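Local coordinates for protein cytokinin riboside 5'-monophosphate phosphoribohydrolase (Corynebacterium glutamicum, PDB 5ZBL) that belongs to the SLOG clan of proteins and adopts a Rossmann-like alpha/beta fold, a parallel sheet flanked by helices, at residues T33-A38 against A59-E64. Sequence-based numbering, arbitrary orientation.
Sequences TLAKTA and ADAFLE
Thr33 O, in the helix that carries Ala35 and Ala38 to Phe62, accepts two bonds: its helical partner Thr37 N, and Thr37 OG1 at 2.7 Å. The two donors approach from opposite faces of the carbonyl plane, the hydroxyl tilted 24° from it. Threonine suits this position because its hydroxyl can fold back onto the preceding turn, satisfying its own polarity while the residue packs against Pro178, His179 and Leu182 of helix 178-186. Across the contact the touching side chains, Ala35, Ala38, Ala61 and Phe62, are apolar. Ala35 CB points toward the other helix and meets Ala61 CB at 3.4 Å, tighter than usual for two methyl groups. Small side chains at both positions let the axes of segments 33-38 and 59-64 approach to 8.3 Å, crossing at -36°. The two helices, 25-40 and 53-64, are consecutive connections in the Rossmann-like arrangement: the first joins neighbouring parallel strands 12-16 and 44-47, the second joins 44-47 to 69-74, and they lie side by side over the sheet. Phe62 supplies the bulk that the alanines lack, its flat apolar ring being broad enough to reach both Ala35 and Ala38. With chi1 at -94°, turned away from a staggered position, its ring swings toward 33-38 and lays one face beneath the backbone of Ala35. Ala35 CA sits 4.0 Å from the Phe62 ring centroid, a CH-pi contact, and Ala35 O also lies above that plane. The nearest part of the ring to the Ala35 methyl is CD1, 3.5 Å from Ala35 CB. One turn on, Ala38 CB comes obliquely to the far end of the ring, 3.7 Å from Phe62 CZ. Leu45 of the sheet and Val39 of helix 25-40 also touch the phenyl group.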
ATOM      1  N   THR A  33      -9.897 -21.970  -9.056  1.00 38.72           N
ATOM      2  CA  THR A  33     -10.348 -22.844  -7.962  1.00 42.80           C
ATOM      3  C   THR A  33     -10.956 -22.017  -6.852  1.00 43.03           C
ATOM      4  O   THR A  33     -11.921 -22.446  -6.195  1.00 42.20           O
ATOM      5  CB  THR A  33      -9.206 -23.718  -7.379  1.00 42.77           C
ATOM      6  OG1 THR A  33      -8.371 -24.158  -8.439  1.00 49.61           O
ATOM      7  CG2 THR A  33      -9.767 -24.952  -6.758  1.00 44.38           C
ATOM      8  N   LEU A  34     -10.373 -20.844  -6.627  1.00 42.47           N
ATOM      9  CA  LEU A  34     -10.883 -19.945  -5.596  1.00 44.90           C
ATOM     10  C   LEU A  34     -12.297 -19.419  -5.957  1.00 38.82           C
ATOM     11  O   LEU A  34     -13.238 -19.486  -5.145  1.00 37.41           O
ATOM     12  CB  LEU A  34      -9.867 -18.817  -5.367  1.00 45.58           C
ATOM     13  CG  LEU A  34     -10.254 -17.769  -4.332  1.00 49.86           C
ATOM     14  CD1 LEU A  34     -10.583 -18.370  -2.955  1.00 48.31           C
ATOM     15  CD2 LEU A  34      -9.151 -16.729  -4.256  1.00 49.08           C
ATOM     16  N   ALA A  35     -12.433 -18.918  -7.182  1.00 34.15           N
ATOM     17  CA  ALA A  35     -13.720 -18.486  -7.728  1.00 36.34           C
ATOM     18  C   ALA A  35     -14.849 -19.532  -7.627  1.00 39.44           C
ATOM     19  O   ALA A  35     -15.979 -19.208  -7.254  1.00 40.15           O
ATOM     20  CB  ALA A  35     -13.521 -18.094  -9.187  1.00 36.37           C
ATOM     21  N   LYS A  36     -14.534 -20.777  -7.992  1.00 41.80           N
ATOM     22  CA  LYS A  36     -15.511 -21.894  -7.961  1.00 47.32           C
ATOM     23  C   LYS A  36     -16.007 -22.224  -6.539  1.00 46.09           C
ATOM     24  O   LYS A  36     -17.211 -22.427  -6.317  1.00 43.67           O
ATOM     25  CB  LYS A  36     -14.893 -23.151  -8.641  1.00 50.68           C
ATOM     26  CG  LYS A  36     -15.737 -24.435  -8.660  1.00 57.77           C
ATOM     27  CD  LYS A  36     -17.146 -24.251  -9.247  1.00 63.13           C
ATOM     28  CE  LYS A  36     -17.731 -25.529  -9.851  1.00 61.24           C
ATOM     29  NZ  LYS A  36     -18.563 -25.185 -11.038  1.00 61.34           N
ATOM     30  N   THR A  37     -15.059 -22.316  -5.604  1.00 43.27           N
ATOM     31  CA  THR A  37     -15.346 -22.529  -4.198  1.00 41.87           C
ATOM     32  C   THR A  37     -16.246 -21.435  -3.682  1.00 45.22           C
ATOM     33  O   THR A  37     -17.242 -21.709  -2.988  1.00 48.56           O
ATOM     34  CB  THR A  37     -14.044 -22.508  -3.387  1.00 45.82           C
ATOM     35  OG1 THR A  37     -13.124 -23.388  -4.013  1.00 44.49           O
ATOM     36  CG2 THR A  37     -14.249 -22.951  -1.941  1.00 48.75           C
ATOM     37  N   ALA A  38     -15.910 -20.190  -4.011  1.00 41.03           N
ATOM     38  CA  ALA A  38     -16.709 -19.074  -3.508  1.00 42.78           C
ATOM     39  C   ALA A  38     -18.134 -19.122  -4.046  1.00 37.75           C
ATOM     40  O   ALA A  38     -19.077 -18.968  -3.274  1.00 37.21           O
ATOM     41  CB  ALA A  38     -16.043 -17.724  -3.820  1.00 45.93           C
ATOM     42  N   ALA A  59     -12.530 -12.712 -12.449  1.00 35.73           N
ATOM     43  CA  ALA A  59     -13.797 -12.170 -12.911  1.00 36.87           C
ATOM     44  C   ALA A  59     -14.485 -13.219 -13.784  1.00 38.33           C
ATOM     45  O   ALA A  59     -15.610 -13.595 -13.487  1.00 36.43           O
ATOM     46  CB  ALA A  59     -13.589 -10.877 -13.690  1.00 36.16           C
ATOM     47  N   ASP A  60     -13.779 -13.706 -14.804  1.00 36.21           N
ATOM     48  CA  ASP A  60     -14.277 -14.750 -15.717  1.00 35.22           C
ATOM     49  C   ASP A  60     -14.671 -16.025 -15.044  1.00 35.54           C
ATOM     50  O   ASP A  60     -15.598 -16.687 -15.512  1.00 43.22           O
ATOM     51  CB  ASP A  60     -13.201 -15.123 -16.762  1.00 38.03           C
ATOM     52  CG  ASP A  60     -13.027 -14.056 -17.856  1.00 42.00           C
ATOM     53  OD1 ASP A  60     -13.828 -13.080 -17.906  1.00 43.17           O
ATOM     54  OD2 ASP A  60     -12.088 -14.197 -18.667  1.00 48.14           O
ATOM     55  N   ALA A  61     -13.933 -16.431 -14.008  1.00 32.93           N
ATOM     56  CA  ALA A  61     -14.192 -17.703 -13.356  1.00 32.94           C
ATOM     57  C   ALA A  61     -15.417 -17.657 -12.473  1.00 33.19           C
ATOM     58  O   ALA A  61     -16.128 -18.686 -12.354  1.00 38.76           O
ATOM     59  CB  ALA A  61     -12.974 -18.196 -12.575  1.00 32.10           C
ATOM     60  N   PHE A  62     -15.698 -16.497 -11.873  1.00 31.80           N
ATOM     61  CA  PHE A  62     -16.903 -16.336 -11.035  1.00 36.24           C
ATOM     62  C   PHE A  62     -18.107 -16.344 -11.980  1.00 37.72           C
ATOM     63  O   PHE A  62     -19.146 -16.971 -11.715  1.00 38.24           O
ATOM     64  CB  PHE A  62     -16.912 -15.017 -10.236  1.00 36.08           C
ATOM     65  CG  PHE A  62     -16.379 -15.103  -8.829  1.00 34.90           C
ATOM     66  CD1 PHE A  62     -15.020 -15.004  -8.575  1.00 33.59           C
ATOM     67  CD2 PHE A  62     -17.246 -15.127  -7.741  1.00 36.65           C
ATOM     68  CE1 PHE A  62     -14.528 -14.996  -7.275  1.00 30.13           C
ATOM     69  CE2 PHE A  62     -16.757 -15.138  -6.437  1.00 34.30           C
ATOM     70  CZ  PHE A  62     -15.391 -15.039  -6.215  1.00 32.45           C
ATOM     71  N   LEU A  63     -17.963 -15.601 -13.066  1.00 37.93           N
ATOM     72  CA  LEU A  63     -18.997 -15.535 -14.087  1.00 44.17           C
ATOM     73  C   LEU A  63     -19.295 -16.927 -14.644  1.00 42.36           C
ATOM     74  O   LEU A  63     -20.434 -17.386 -14.561  1.00 41.15           O
ATOM     75  CB  LEU A  63     -18.612 -14.578 -15.209  1.00 42.18           C
ATOM     76  CG  LEU A  63     -18.629 -13.097 -14.823  1.00 43.94           C
ATOM     77  CD1 LEU A  63     -18.094 -12.302 -16.013  1.00 46.72           C
ATOM     78  CD2 LEU A  63     -20.023 -12.617 -14.398  1.00 43.06           C
ATOM     79  N   GLU A  64     -18.257 -17.609 -15.117  1.00 39.99           N
ATOM     80  CA  GLU A  64     -18.431 -18.903 -15.764  1.00 42.33           C
ATOM     81  C   GLU A  64     -18.858 -20.039 -14.859  1.00 42.43           C
ATOM     82  O   GLU A  64     -19.237 -21.055 -15.374  1.00 43.63           O
ATOM     83  CB  GLU A  64     -17.161 -19.304 -16.509  1.00 43.17           C
ATOM     84  CG  GLU A  64     -16.967 -18.454 -17.738  1.00 46.41           C
ATOM     85  CD  GLU A  64     -15.591 -18.556 -18.338  1.00 49.27           C
ATOM     86  OE1 GLU A  64     -14.826 -19.476 -17.970  1.00 51.88           O
ATOM     87  OE2 GLU A  64     -15.310 -17.727 -19.227  1.00 53.99           O
TER